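Local structure of glycosyl hydrolase family 62 protein (Coprinopsis cinerea, 5B6T) at residues Ala74-Thr78 against Gly79-Ala83; Ala90-Arg93 against Leu94-Val98; Pro129-Ile132 against Arg133-Gly137; Ile147-Ser150 against Ser151-His154; Gln168-Leu171 against Ser172-Pro175. The protein is an alpha-L-arabinofuranosidase of glycoside hydrolase family 62, which probably removes arabinofuranosyl side groups from arabinoxylan. All blocks are in the same frame, centred on the assembly; numbering follows the deposited sequence.

The five contacts are local turns and loop closures on a five-bladed beta-propeller, the fold of this family. Contacts 1 and 2 share the sheet of strands 82-89 and 94-100, centres 18 Å apart, and meet where Leu-76 CD1 packs on Leu-97 CD2 at 4.0 Å. Contacts 4 and 5 sit on adjacent strands of the following blade, centres 8 Å apart; contact 5 reaches back to contact 2, centres 12 Å apart, bridging the two blades. Contact 3, on helix 130-135 between those blades in the chain, touches none of the others, its nearest atoms about 10 Å from contact 5. The bound calcium lies about 12 to 14 Å from the side chains of Arg-81, Tyr-96 and Ile-147.

Contact 1 of 5, residues Ala74-Thr78 against Gly79-Ala83; sequences APLGT and GYRAA
The Arg-81 guanidinium is the flat group here: Leu-76 O meets it at an edge, in its plane, while Thr-78 O stands over one face, offset toward the rim. The edge contact is a side-on grip on a single oxygen, with NH2 of Arg-81 2.9 Å and NE of Arg-81 3.0 Å from Leu-76 O. NH2 comes nearly straight along the carbonyl bond of Leu-76, whereas NE arrives from above the carbonyl plane. Thr-78 O lies 3.2 Å from Arg-81 NH2, too poorly angled for a hydrogen bond. The remaining nitrogen, NH1 of Arg-81, turns back to Tyr-80 O at 2.9 Å, again in the guanidinium plane, and this third bond fixes the rotation of the group. A bend at chi2 (94°) folds the arginine chain back toward the loop, where its CD passes Leu-76 CD2 at 3.8 Å, the two side chains sliding past each other in opposite directions. Leucine in place of Arg-81 would probably leave the Leu-76 and Tyr-80 carbonyls without these donors and the loop freer to move. Beyond the loop, Leu-52 and Tyr-99 touch both Leu-76 and Arg-81. This is the loop that connects one propeller blade to the next, from outer strand 68-70 to strand 82-89, with Arg-81 bonded across it.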
loop_
_atom_site.group_PDB
_atom_site.type_symbol
_atom_site.label_atom_id
_atom_site.label_comp_id
_atom_site.label_asym_id
_atom_site.label_seq_id
_atom_site.Cartn_x
_atom_site.Cartn_y
_atom_site.Cartn_z
ATOM N N ALA A 74 -7.549 -5.143 -19.571
ATOM C CA ALA A 74 -6.216 -5.608 -19.933
ATOM C C ALA A 74 -6.183 -7.122 -19.749
ATOM O O ALA A 74 -7.103 -7.723 -19.153
ATOM C CB ALA A 74 -5.154 -4.943 -19.030
ATOM N N PRO A 75 -5.087 -7.752 -20.200
ATOM C CA PRO A 75 -4.946 -9.184 -19.916
ATOM C C PRO A 75 -5.010 -9.523 -18.415
ATOM O O PRO A 75 -5.411 -10.612 -18.037
ATOM C CB PRO A 75 -3.601 -9.510 -20.535
ATOM C CG PRO A 75 -3.532 -8.580 -21.733
ATOM C CD PRO A 75 -4.127 -7.291 -21.217
ATOM N N LEU A 76 -4.676 -8.559 -17.545
ATOM C CA LEU A 76 -4.868 -8.737 -16.108
ATOM C C LEU A 76 -6.261 -9.316 -15.759
ATOM O O LEU A 76 -6.385 -10.214 -14.923
ATOM C CB LEU A 76 -4.629 -7.387 -15.407
ATOM C CG LEU A 76 -4.639 -7.403 -13.877
ATOM C CD1 LEU A 76 -3.634 -6.406 -13.299
ATOM C CD2 LEU A 76 -6.025 -7.107 -13.311
ATOM N N GLY A 77 -7.287 -8.797 -16.421
ATOM C CA GLY A 77 -8.576 -9.506 -16.540
ATOM C C GLY A 77 -9.520 -9.426 -15.363
ATOM O O GLY A 77 -9.210 -8.816 -14.345
ATOM N N THR A 78 -10.725 -9.971 -15.575
ATOM C CA THR A 78 -11.738 -10.079 -14.551
ATOM C C THR A 78 -11.401 -11.156 -13.529
ATOM O O THR A 78 -10.492 -11.970 -13.712
ATOM C CB THR A 78 -13.129 -10.399 -15.157
ATOM O OG1 THR A 78 -13.046 -11.596 -15.931
ATOM C CG2 THR A 78 -13.640 -9.247 -16.010
ATOM N N GLY A 79 -12.130 -11.085 -12.435
ATOM C CA GLY A 79 -11.908 -11.922 -11.294
ATOM C C GLY A 79 -11.427 -11.066 -10.165
ATOM O O GLY A 79 -11.336 -9.857 -10.301
ATOM N N TYR A 80 -11.139 -11.700 -9.040
ATOM C CA TYR A 80 -10.689 -10.989 -7.861
ATOM C C TYR A 80 -9.218 -10.579 -8.004
ATOM O O TYR A 80 -8.345 -11.431 -8.236
ATOM C CB TYR A 80 -10.850 -11.893 -6.639
ATOM C CG TYR A 80 -10.296 -11.323 -5.362
ATOM C CD1 TYR A 80 -11.054 -10.485 -4.567
ATOM C CD2 TYR A 80 -9.004 -11.608 -4.976
ATOM C CE1 TYR A 80 -10.536 -9.942 -3.399
ATOM C CE2 TYR A 80 -8.480 -11.076 -3.807
ATOM C CZ TYR A 80 -9.262 -10.264 -3.036
ATOM O OH TYR A 80 -8.750 -9.738 -1.875
ATOM N N ARG A 81 -8.965 -9.275 -7.856
ATOM C CA ARG A 81 -7.605 -8.738 -7.688
ATOM C C ARG A 81 -7.754 -7.553 -6.744
ATOM O O ARG A 81 -8.711 -6.790 -6.853
ATOM C CB ARG A 81 -6.965 -8.260 -9.009
ATOM C CG ARG A 81 -6.686 -9.342 -10.041
ATOM C CD ARG A 81 -7.843 -9.457 -11.018
ATOM N NE ARG A 81 -7.545 -10.328 -12.153
ATOM C CZ ARG A 81 -7.546 -11.651 -12.113
ATOM N NH1 ARG A 81 -7.840 -12.310 -10.991
ATOM N NH2 ARG A 81 -7.318 -12.329 -13.220
ATOM N N ALA A 82 -6.796 -7.383 -5.838
ATOM C CA ALA A 82 -6.870 -6.270 -4.877
ATOM C C ALA A 82 -5.508 -5.870 -4.338
ATOM O O ALA A 82 -4.589 -6.695 -4.277
ATOM C CB ALA A 82 -7.799 -6.589 -3.727
ATOM N N ALA A 83 -5.432 -4.605 -3.944
ATOM C CA ALA A 83 -4.307 -4.022 -3.190
ATOM C C ALA A 83 -2.993 -4.030 -3.970
ATOM O O ALA A 83 -2.077 -4.825 -3.713
ATOM C CB ALA A 83 -4.172 -4.655 -1.796
#

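Contact 2 of 5, residues Ala90-Arg93 against Leu94-Val98; sequences APQR and LWYLV
Gln-92 and Tyr-96 make the tight end of this contact, with Tyr-96 OH donating to Gln-92 OE1 at 2.6 Å. The hydroxyl lies in the carbonyl plane of the amide, on a lone pair of OE1, and OE1 in turn sits at the edge of the tyrosine ring. The side chains cross at about a right angle, with amide and ring planes 53° apart. Beyond CG the glutamine runs extended (chi2 169°), which carries its amide past Leu-94 to the phenol. NE2 of the same amide donates to Phe-174 O, so both ends of the group are used and its flip is settled. Leu-94 packs beside it, its CG 3.5 Å from Gln-92 O and its CD1 3.9 Å from Gln-92 OE1. The loose, solvent side is Arg-93, which leads away, its side chain touching the strand only near CB, 3.8 Å from Leu-94 N. Its positive phi (56°) goes with the turn: the 3-10 segment 90-92 closes with Arg-93 N on Ala-90 O, and Arg-93 and Leu-94 both face Phe-89. This is a G1 beta bulge at the turn of the hairpin that joins strands 82-89 and 94-100 within one propeller blade.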
loop_
_atom_site.group_PDB
_atom_site.type_symbol
_atom_site.label_atom_id
_atom_site.label_comp_id
_atom_site.label_asym_id
_atom_site.label_seq_id
_atom_site.Cartn_x
_atom_site.Cartn_y
_atom_site.Cartn_z
ATOM N N ALA A 90 14.205 -2.345 -12.548
ATOM C CA ALA A 90 15.170 -1.801 -13.510
ATOM C C ALA A 90 16.003 -2.862 -14.227
ATOM O O ALA A 90 16.227 -2.728 -15.442
ATOM C CB ALA A 90 16.037 -0.763 -12.828
ATOM N N PRO A 91 16.423 -3.930 -13.532
ATOM C CA PRO A 91 17.256 -4.929 -14.258
ATOM C C PRO A 91 16.564 -5.582 -15.466
ATOM O O PRO A 91 17.237 -5.990 -16.410
ATOM C CB PRO A 91 17.573 -5.953 -13.170
ATOM C CG PRO A 91 17.565 -5.143 -11.902
ATOM C CD PRO A 91 16.438 -4.176 -12.075
ATOM N N GLN A 92 15.243 -5.628 -15.463
ATOM C CA GLN A 92 14.463 -6.204 -16.565
ATOM C C GLN A 92 13.815 -5.178 -17.459
ATOM O O GLN A 92 13.156 -5.549 -18.431
ATOM C CB GLN A 92 13.372 -7.113 -16.002
ATOM C CG GLN A 92 13.954 -8.319 -15.314
ATOM C CD GLN A 92 12.941 -9.101 -14.529
ATOM O OE1 GLN A 92 11.745 -8.875 -14.662
ATOM N NE2 GLN A 92 13.411 -10.038 -13.746
ATOM N N ARG A 93 13.927 -3.904 -17.080
ATOM C CA ARG A 93 13.303 -2.813 -17.843
ATOM C C ARG A 93 11.799 -3.090 -17.967
ATOM O O ARG A 93 11.169 -2.887 -19.019
ATOM C CB ARG A 93 14.001 -2.638 -19.206
ATOM C CG ARG A 93 15.459 -2.219 -19.036
ATOM C CD ARG A 93 16.323 -2.354 -20.278
ATOM N NE ARG A 93 15.685 -1.827 -21.470
ATOM C CZ ARG A 93 15.780 -0.575 -21.926
ATOM N NH1 ARG A 93 16.487 0.362 -21.288
ATOM N NH2 ARG A 93 15.128 -0.251 -23.038
ATOM N N LEU A 94 11.208 -3.574 -16.875
ATOM C CA LEU A 94 9.773 -3.860 -16.832
ATOM C C LEU A 94 9.188 -3.265 -15.557
ATOM O O LEU A 94 9.792 -3.403 -14.489
ATOM C CB LEU A 94 9.540 -5.353 -16.765
ATOM C CG LEU A 94 9.696 -6.177 -18.024
ATOM C CD1 LEU A 94 9.453 -7.613 -17.620
ATOM C CD2 LEU A 94 8.706 -5.723 -19.090
ATOM N N TRP A 95 8.006 -2.669 -15.667
ATOM C CA TRP A 95 7.202 -2.333 -14.511
ATOM C C TRP A 95 6.516 -3.606 -14.023
ATOM O O TRP A 95 6.107 -4.481 -14.814
ATOM C CB TRP A 95 6.142 -1.279 -14.832
ATOM C CG TRP A 95 6.680 0.047 -15.230
ATOM C CD1 TRP A 95 7.007 0.446 -16.476
ATOM C CD2 TRP A 95 6.925 1.166 -14.366
ATOM N NE1 TRP A 95 7.454 1.751 -16.455
ATOM C CE2 TRP A 95 7.405 2.216 -15.172
ATOM C CE3 TRP A 95 6.762 1.383 -12.995
ATOM C CZ2 TRP A 95 7.752 3.451 -14.647
ATOM C CZ3 TRP A 95 7.101 2.633 -12.469
ATOM C CH2 TRP A 95 7.602 3.642 -13.304
ATOM N N TYR A 96 6.429 -3.720 -12.694
ATOM C CA TYR A 96 5.670 -4.760 -12.014
ATOM C C TYR A 96 4.502 -4.131 -11.302
ATOM O O TYR A 96 4.623 -3.001 -10.760
ATOM C CB TYR A 96 6.536 -5.547 -11.009
ATOM C CG TYR A 96 7.366 -6.631 -11.629
ATOM C CD1 TYR A 96 8.455 -6.335 -12.416
ATOM C CD2 TYR A 96 7.044 -7.970 -11.435
ATOM C CE1 TYR A 96 9.200 -7.343 -13.031
ATOM C CE2 TYR A 96 7.773 -8.967 -12.033
ATOM C CZ TYR A 96 8.843 -8.660 -12.824
ATOM O OH TYR A 96 9.581 -9.669 -13.430
ATOM N N LEU A 97 3.393 -4.866 -11.277
ATOM C CA LEU A 97 2.209 -4.544 -10.476
ATOM C C LEU A 97 1.930 -5.801 -9.636
ATOM O O LEU A 97 1.596 -6.858 -10.194
ATOM C CB LEU A 97 1.008 -4.230 -11.375
ATOM C CG LEU A 97 -0.194 -3.613 -10.669
ATOM C CD1 LEU A 97 0.116 -2.207 -10.125
ATOM C CD2 LEU A 97 -1.422 -3.571 -11.583
ATOM N N VAL A 98 2.177 -5.665 -8.339
ATOM C CA VAL A 98 2.035 -6.708 -7.354
ATOM C C VAL A 98 0.685 -6.526 -6.676
ATOM O O VAL A 98 0.256 -5.393 -6.426
ATOM C CB VAL A 98 3.205 -6.645 -6.350
ATOM C CG1 VAL A 98 2.958 -7.527 -5.131
ATOM C CG2 VAL A 98 4.478 -7.037 -7.045
#

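Contact 3 of 5, residues Pro129-Ile132 against Arg133-Gly137; sequences PAII and RNNIG
Arg-133, Ile-132 and Ala-130 carry most of this contact, all within the short helix 130-135. The arginine bends at chi3 (-44°) and lays one face of its guanidinium over the backbone of Ala-130, whose CA stands 3.4 Å above the plane, offset toward the rim. Its NH1 bonds to Met-128 O, just ahead of the helix, and its NE to a glycerol probably left from crystallisation. At the other end, Arg-133 N donates to Pro-129 O over 3.0 Å, almost straight at 172°. Ala-130 O in turn receives Asn-134 N at 2.8 Å. The Ile-132 side chain packs on Trp-141 and Tyr-165, while the residue's carbonyl oxygen takes Asn-135 N at 3.2 Å and, weakly, Ile-136 N. Asn-135 adds a side-chain bond: its ND2 donates to Ile-131 O at 2.9 Å, in the carbonyl plane and on a lone pair, reinforcing a weak bond from its own backbone N to that oxygen. An alanine here would remove the amide and is likely to leave Ile-131 O held by the weak backbone bond alone among the donors of this segment. This is a short helix with Pro-129 at its N-cap position and Gly-137 leaving helical angles at positive phi, set in the connection from strand 122-123 to strand 142-148 and packed on strands 163-170 and 182-186 of the latter's blade.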
loop_
_atom_site.group_PDB
_atom_site.type_symbol
_atom_site.label_atom_id
_atom_site.label_comp_id
_atom_site.label_asym_id
_atom_site.label_seq_id
_atom_site.Cartn_x
_atom_site.Cartn_y
_atom_site.Cartn_z
ATOM N N PRO A 129 1.941 -20.433 1.469
ATOM C CA PRO A 129 2.999 -21.098 2.211
ATOM C C PRO A 129 2.531 -21.726 3.511
ATOM O O PRO A 129 1.613 -21.204 4.151
ATOM C CB PRO A 129 3.996 -19.969 2.490
ATOM C CG PRO A 129 3.811 -19.030 1.332
ATOM C CD PRO A 129 2.327 -19.056 1.057
ATOM N N ALA A 130 3.183 -22.822 3.894
ATOM C CA ALA A 130 2.791 -23.541 5.111
ATOM C C ALA A 130 2.762 -22.645 6.327
ATOM O O ALA A 130 1.827 -22.716 7.113
ATOM C CB ALA A 130 3.725 -24.703 5.385
ATOM N N ILE A 131 3.765 -21.790 6.505
ATOM C CA ILE A 131 3.777 -20.963 7.720
ATOM C C ILE A 131 2.562 -20.026 7.785
ATOM O O ILE A 131 2.063 -19.660 8.874
ATOM C CB ILE A 131 5.117 -20.197 7.850
ATOM C CG1 ILE A 131 5.287 -19.646 9.255
ATOM C CG2 ILE A 131 5.223 -19.122 6.783
ATOM C CD1 ILE A 131 6.688 -19.163 9.552
ATOM N N ILE A 132 2.100 -19.590 6.615
ATOM C CA ILE A 132 0.944 -18.708 6.561
ATOM C C ILE A 132 -0.344 -19.505 6.807
ATOM O O ILE A 132 -1.182 -19.114 7.609
ATOM C CB ILE A 132 0.902 -17.882 5.236
ATOM C CG1 ILE A 132 2.200 -17.079 5.120
ATOM C CG2 ILE A 132 -0.307 -16.956 5.227
ATOM C CD1 ILE A 132 2.287 -16.161 3.915
ATOM N N ARG A 133 -0.490 -20.657 6.151
ATOM C CA ARG A 133 -1.618 -21.523 6.423
ATOM C C ARG A 133 -1.699 -21.872 7.910
ATOM O O ARG A 133 -2.791 -21.989 8.499
ATOM C CB ARG A 133 -1.486 -22.840 5.672
ATOM C CG ARG A 133 -1.513 -22.722 4.159
ATOM C CD ARG A 133 -1.804 -24.052 3.439
ATOM N NE ARG A 133 -1.083 -25.190 3.959
ATOM C CZ ARG A 133 0.114 -25.614 3.559
ATOM N NH1 ARG A 133 0.815 -24.988 2.603
ATOM N NH2 ARG A 133 0.630 -26.679 4.151
ATOM N N ASN A 134 -0.531 -22.076 8.517
ATOM C CA ASN A 134 -0.541 -22.523 9.892
ATOM C C ASN A 134 -0.957 -21.450 10.895
ATOM O O ASN A 134 -1.537 -21.780 11.950
ATOM C CB ASN A 134 0.795 -23.118 10.257
ATOM C CG ASN A 134 1.001 -24.482 9.628
ATOM O OD1 ASN A 134 0.045 -25.137 9.148
ATOM N ND2 ASN A 134 2.250 -24.919 9.609
ATOM N N ASN A 135 -0.711 -20.177 10.561
ATOM C CA ASN A 135 -0.866 -19.053 11.476
ATOM C C ASN A 135 -1.966 -18.053 11.120
ATOM O O ASN A 135 -2.232 -17.145 11.894
ATOM C CB ASN A 135 0.476 -18.315 11.580
ATOM C CG ASN A 135 1.489 -19.099 12.356
ATOM O OD1 ASN A 135 1.321 -19.273 13.578
ATOM N ND2 ASN A 135 2.496 -19.624 11.692
ATOM N N ILE A 136 -2.636 -18.246 9.992
ATOM C CA ILE A 136 -3.628 -17.289 9.515
ATOM C C ILE A 136 -4.924 -17.213 10.363
ATOM O O ILE A 136 -5.678 -16.254 10.272
ATOM C CB ILE A 136 -3.995 -17.594 8.035
ATOM C CG1 ILE A 136 -4.938 -16.554 7.432
ATOM C CG2 ILE A 136 -4.649 -18.964 7.921
ATOM C CD1 ILE A 136 -4.816 -16.479 5.928
ATOM N N GLY A 137 -5.211 -18.224 11.185
ATOM C CA GLY A 137 -6.451 -18.153 11.966
ATOM C C GLY A 137 -7.653 -18.100 11.052
ATOM O O GLY A 137 -7.700 -18.862 10.085
#

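Contact 4 of 5, residues Ile147-Ser150 against Ser151-His154; sequences ICDS and SLCH
Backbone bonds come first: Ile-147 and His-154 form an antiparallel hydrogen-bonded pair, Ile-147 N reaching His-154 O at 3.1 Å and His-154 N reaching Ile-147 O at 2.8 Å. Toward the turn, Asp-149 N donates to Leu-152 O. A softer contact beside it puts Cys-148 CA 3.2 Å from the same Leu-152 O, a CA-H...O approach. The side-chain bonds belong to Asp-149, whose chi1 of 71° sets CG between its backbone N and carbonyl carbon, swinging OD1 over the turn. There OD1 accepts Leu-152 N at 2.8 Å, nearly along the C-O bond, and Ser-151 N at 2.9 Å from above the carboxylate plane, the latter an Asx turn. OD2 of Asp-149 takes a water at 2.8 Å that also bonds His-154 NE2, while ND1 of that ring meets Arg-166. The sulphurs are a separate case: Cys-148 and Cys-153 are disulfide partners, but their SG atoms are modelled 2.8 Å apart, longer than an ordinary S-S bond, so whether it is intact in this model is doubtful. The whole is the tip of hairpin 142-148 and 152-158; strand 163-170 flanks its second arm, while Tyr-208 of strand 207-215 touches Ile-147 and Asp-149.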
loop_
_atom_site.group_PDB
_atom_site.type_symbol
_atom_site.label_atom_id
_atom_site.label_comp_id
_atom_site.label_asym_id
_atom_site.label_seq_id
_atom_site.Cartn_x
_atom_site.Cartn_y
_atom_site.Cartn_z
ATOM N N ILE A 147 10.175 -5.111 -1.824
ATOM C CA ILE A 147 11.288 -4.155 -1.759
ATOM C C ILE A 147 12.582 -4.935 -1.957
ATOM O O ILE A 147 12.770 -6.011 -1.378
ATOM C CB ILE A 147 11.284 -3.309 -0.463
ATOM C CG1 ILE A 147 12.506 -2.390 -0.404
ATOM C CG2 ILE A 147 11.183 -4.160 0.808
ATOM C CD1 ILE A 147 12.452 -1.358 0.683
ATOM N N CYS A 148 13.484 -4.368 -2.765
ATOM C CA CYS A 148 14.778 -4.974 -3.056
ATOM C C CYS A 148 15.908 -4.067 -2.590
ATOM O O CYS A 148 15.776 -2.848 -2.586
ATOM C CB CYS A 148 14.930 -5.204 -4.558
ATOM S SG CYS A 148 13.517 -6.061 -5.295
ATOM N N ASP A 149 17.057 -4.666 -2.287
ATOM C CA ASP A 149 18.272 -3.877 -2.107
ATOM C C ASP A 149 19.233 -4.287 -3.236
ATOM O O ASP A 149 18.781 -4.827 -4.235
ATOM C CB ASP A 149 18.821 -4.044 -0.685
ATOM C CG ASP A 149 19.431 -5.412 -0.415
ATOM O OD1 ASP A 149 19.450 -6.307 -1.271
ATOM O OD2 ASP A 149 19.918 -5.587 0.722
ATOM N N SER A 150 20.541 -4.068 -3.111
ATOM C CA SER A 150 21.451 -4.412 -4.216
ATOM C C SER A 150 21.629 -5.912 -4.484
ATOM O O SER A 150 22.174 -6.310 -5.523
ATOM C CB SER A 150 22.833 -3.780 -3.964
ATOM O OG SER A 150 23.443 -4.351 -2.816
ATOM N N SER A 151 21.204 -6.759 -3.564
ATOM C CA SER A 151 21.386 -8.205 -3.800
ATOM C C SER A 151 20.162 -9.080 -3.636
ATOM O O SER A 151 20.097 -10.139 -4.277
ATOM C CB SER A 151 22.529 -8.749 -2.960
ATOM O OG SER A 151 22.130 -8.845 -1.633
ATOM N N LEU A 152 19.205 -8.660 -2.807
ATOM C CA LEU A 152 18.003 -9.456 -2.544
ATOM C C LEU A 152 16.730 -8.703 -2.831
ATOM O O LEU A 152 16.700 -7.484 -2.757
ATOM C CB LEU A 152 17.935 -9.819 -1.058
ATOM C CG LEU A 152 19.058 -10.689 -0.505
ATOM C CD1 LEU A 152 18.944 -10.803 1.017
ATOM C CD2 LEU A 152 19.051 -12.051 -1.180
ATOM N N CYS A 153 15.671 -9.465 -3.132
ATOM C CA CYS A 153 14.308 -8.981 -3.166
ATOM C C CYS A 153 13.531 -9.617 -2.041
ATOM O O CYS A 153 13.741 -10.798 -1.732
ATOM C CB CYS A 153 13.648 -9.336 -4.495
ATOM S SG CYS A 153 14.502 -8.575 -5.890
ATOM N N HIS A 154 12.683 -8.813 -1.405
ATOM C CA HIS A 154 11.866 -9.251 -0.283
ATOM C C HIS A 154 10.396 -9.103 -0.629
ATOM O O HIS A 154 10.004 -8.110 -1.248
ATOM C CB HIS A 154 12.187 -8.430 0.992
ATOM C CG HIS A 154 13.636 -8.500 1.388
ATOM N ND1 HIS A 154 14.098 -9.377 2.342
ATOM C CD2 HIS A 154 14.715 -7.815 0.953
ATOM C CE1 HIS A 154 15.410 -9.239 2.460
ATOM N NE2 HIS A 154 15.800 -8.275 1.648
HETATM O O HOH W 1 18.405 -7.290 2.294
#

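Contact 5 of 5, residues Gln168-Leu171 against Ser172-Pro175; sequences QTSL and SNFP
Ser-172 meets Ser-170 through a shared water, which lies 2.5 Å from Ser-172 OG and 2.8 Å from Ser-170 OG. The two hydroxyls face the same side of the turn, each standing between its own backbone N and carbonyl carbon. Asn-173 follows and is held by its backbone: its N donates to Ser-170 OG at 3.1 Å and, weakly, to Ser-170 O at 3.2 Å. Its amide leans over the serine hydroxyl without a bond, since ND2 meets Ser-170 OG at a poor angle. Asn-173 CB also packs 3.8 Å from Thr-169 OG1, the two side chains crossing at a slant; that hydroxyl takes its own bond with Asn-176 O. Next, Phe-174 N closes the turn on Ser-170 O at 3.1 Å, nearly in line with the carbonyl. With CG opposite its backbone N (chi1 -179°), the phenylalanine throws its ring away from the turn, and Thr-169 CG2 comes to the ring edge, near its plane. That ring meets Phe-89 and Tyr-96 of the preceding blade. Last comes Pro-175, joined by a cis peptide, which lays its CB over the centre of one ring face, 4.1 Å above the plane. A serine whose hydroxyl takes the N-H three residues on while its carbonyl takes the one four on is an ST motif; here it turns the chain off strand 163-170 into the loop toward strand 182-186, with Phe-174 filling the interface between two propeller blades.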
loop_
_atom_site.group_PDB
_atom_site.type_symbol
_atom_site.label_atom_id
_atom_site.label_comp_id
_atom_site.label_asym_id
_atom_site.label_seq_id
_atom_site.Cartn_x
_atom_site.Cartn_y
_atom_site.Cartn_z
ATOM N N GLN A 168 12.332 -14.045 0.734
ATOM C CA GLN A 168 13.332 -13.391 -0.095
ATOM C C GLN A 168 13.786 -14.252 -1.244
ATOM O O GLN A 168 13.623 -15.477 -1.214
ATOM C CB GLN A 168 14.517 -12.955 0.769
ATOM C CG GLN A 168 15.139 -14.103 1.560
ATOM C CD GLN A 168 16.330 -13.631 2.351
ATOM O OE1 GLN A 168 16.218 -12.733 3.214
ATOM N NE2 GLN A 168 17.497 -14.217 2.062
ATOM N N THR A 169 14.306 -13.581 -2.277
ATOM C CA THR A 169 14.938 -14.221 -3.411
ATOM C C THR A 169 16.075 -13.327 -3.902
ATOM O O THR A 169 16.199 -12.210 -3.442
ATOM C CB THR A 169 13.927 -14.513 -4.558
ATOM O OG1 THR A 169 14.501 -15.411 -5.512
ATOM C CG2 THR A 169 13.500 -13.266 -5.279
ATOM N N SER A 170 16.939 -13.820 -4.786
ATOM C CA SER A 170 17.976 -12.952 -5.334
ATOM C C SER A 170 17.417 -11.931 -6.310
ATOM O O SER A 170 16.415 -12.167 -6.996
ATOM C CB SER A 170 19.087 -13.748 -6.024
ATOM O OG SER A 170 18.540 -14.389 -7.145
ATOM N N LEU A 171 18.106 -10.798 -6.417
ATOM C CA LEU A 171 17.774 -9.815 -7.437
ATOM C C LEU A 171 17.755 -10.415 -8.852
ATOM O O LEU A 171 16.891 -10.069 -9.650
ATOM C CB LEU A 171 18.733 -8.613 -7.335
ATOM C CG LEU A 171 18.444 -7.342 -8.124
ATOM C CD1 LEU A 171 17.232 -6.635 -7.580
ATOM C CD2 LEU A 171 19.650 -6.428 -8.022
ATOM N N SER A 172 18.706 -11.302 -9.186
ATOM C CA SER A 172 18.757 -11.884 -10.536
ATOM C C SER A 172 17.621 -12.862 -10.786
ATOM O O SER A 172 17.155 -12.966 -11.911
ATOM C CB SER A 172 20.112 -12.577 -10.825
ATOM O OG SER A 172 20.411 -13.521 -9.820
ATOM N N ASN A 173 17.136 -13.563 -9.759
ATOM C CA ASN A 173 16.076 -14.560 -9.977
ATOM C C ASN A 173 14.638 -14.012 -9.929
ATOM O O ASN A 173 13.730 -14.655 -10.451
ATOM C CB ASN A 173 16.161 -15.692 -8.964
ATOM C CG ASN A 173 17.293 -16.659 -9.262
ATOM O OD1 ASN A 173 17.747 -16.780 -10.401
ATOM N ND2 ASN A 173 17.751 -17.351 -8.238
ATOM N N PHE A 174 14.477 -12.844 -9.289
ATOM C CA PHE A 174 13.172 -12.176 -9.189
ATOM C C PHE A 174 12.497 -12.212 -10.571
ATOM O O PHE A 174 13.133 -11.896 -11.576
ATOM C CB PHE A 174 13.315 -10.749 -8.670
ATOM C CG PHE A 174 11.999 -10.030 -8.521
ATOM C CD1 PHE A 174 11.268 -10.145 -7.353
ATOM C CD2 PHE A 174 11.488 -9.265 -9.559
ATOM C CE1 PHE A 174 10.028 -9.496 -7.232
ATOM C CE2 PHE A 174 10.249 -8.630 -9.441
ATOM C CZ PHE A 174 9.522 -8.755 -8.276
ATOM N N PRO A 175 11.206 -12.564 -10.645
ATOM C CA PRO A 175 10.229 -12.799 -9.587
ATOM C C PRO A 175 10.189 -14.245 -9.078
ATOM O O PRO A 175 9.336 -14.558 -8.241
ATOM C CB PRO A 175 8.907 -12.491 -10.285
ATOM C CG PRO A 175 9.143 -12.983 -11.681
ATOM C CD PRO A 175 10.574 -12.644 -11.983
HETATM O O HOH W 2 20.887 -15.380 -8.238
#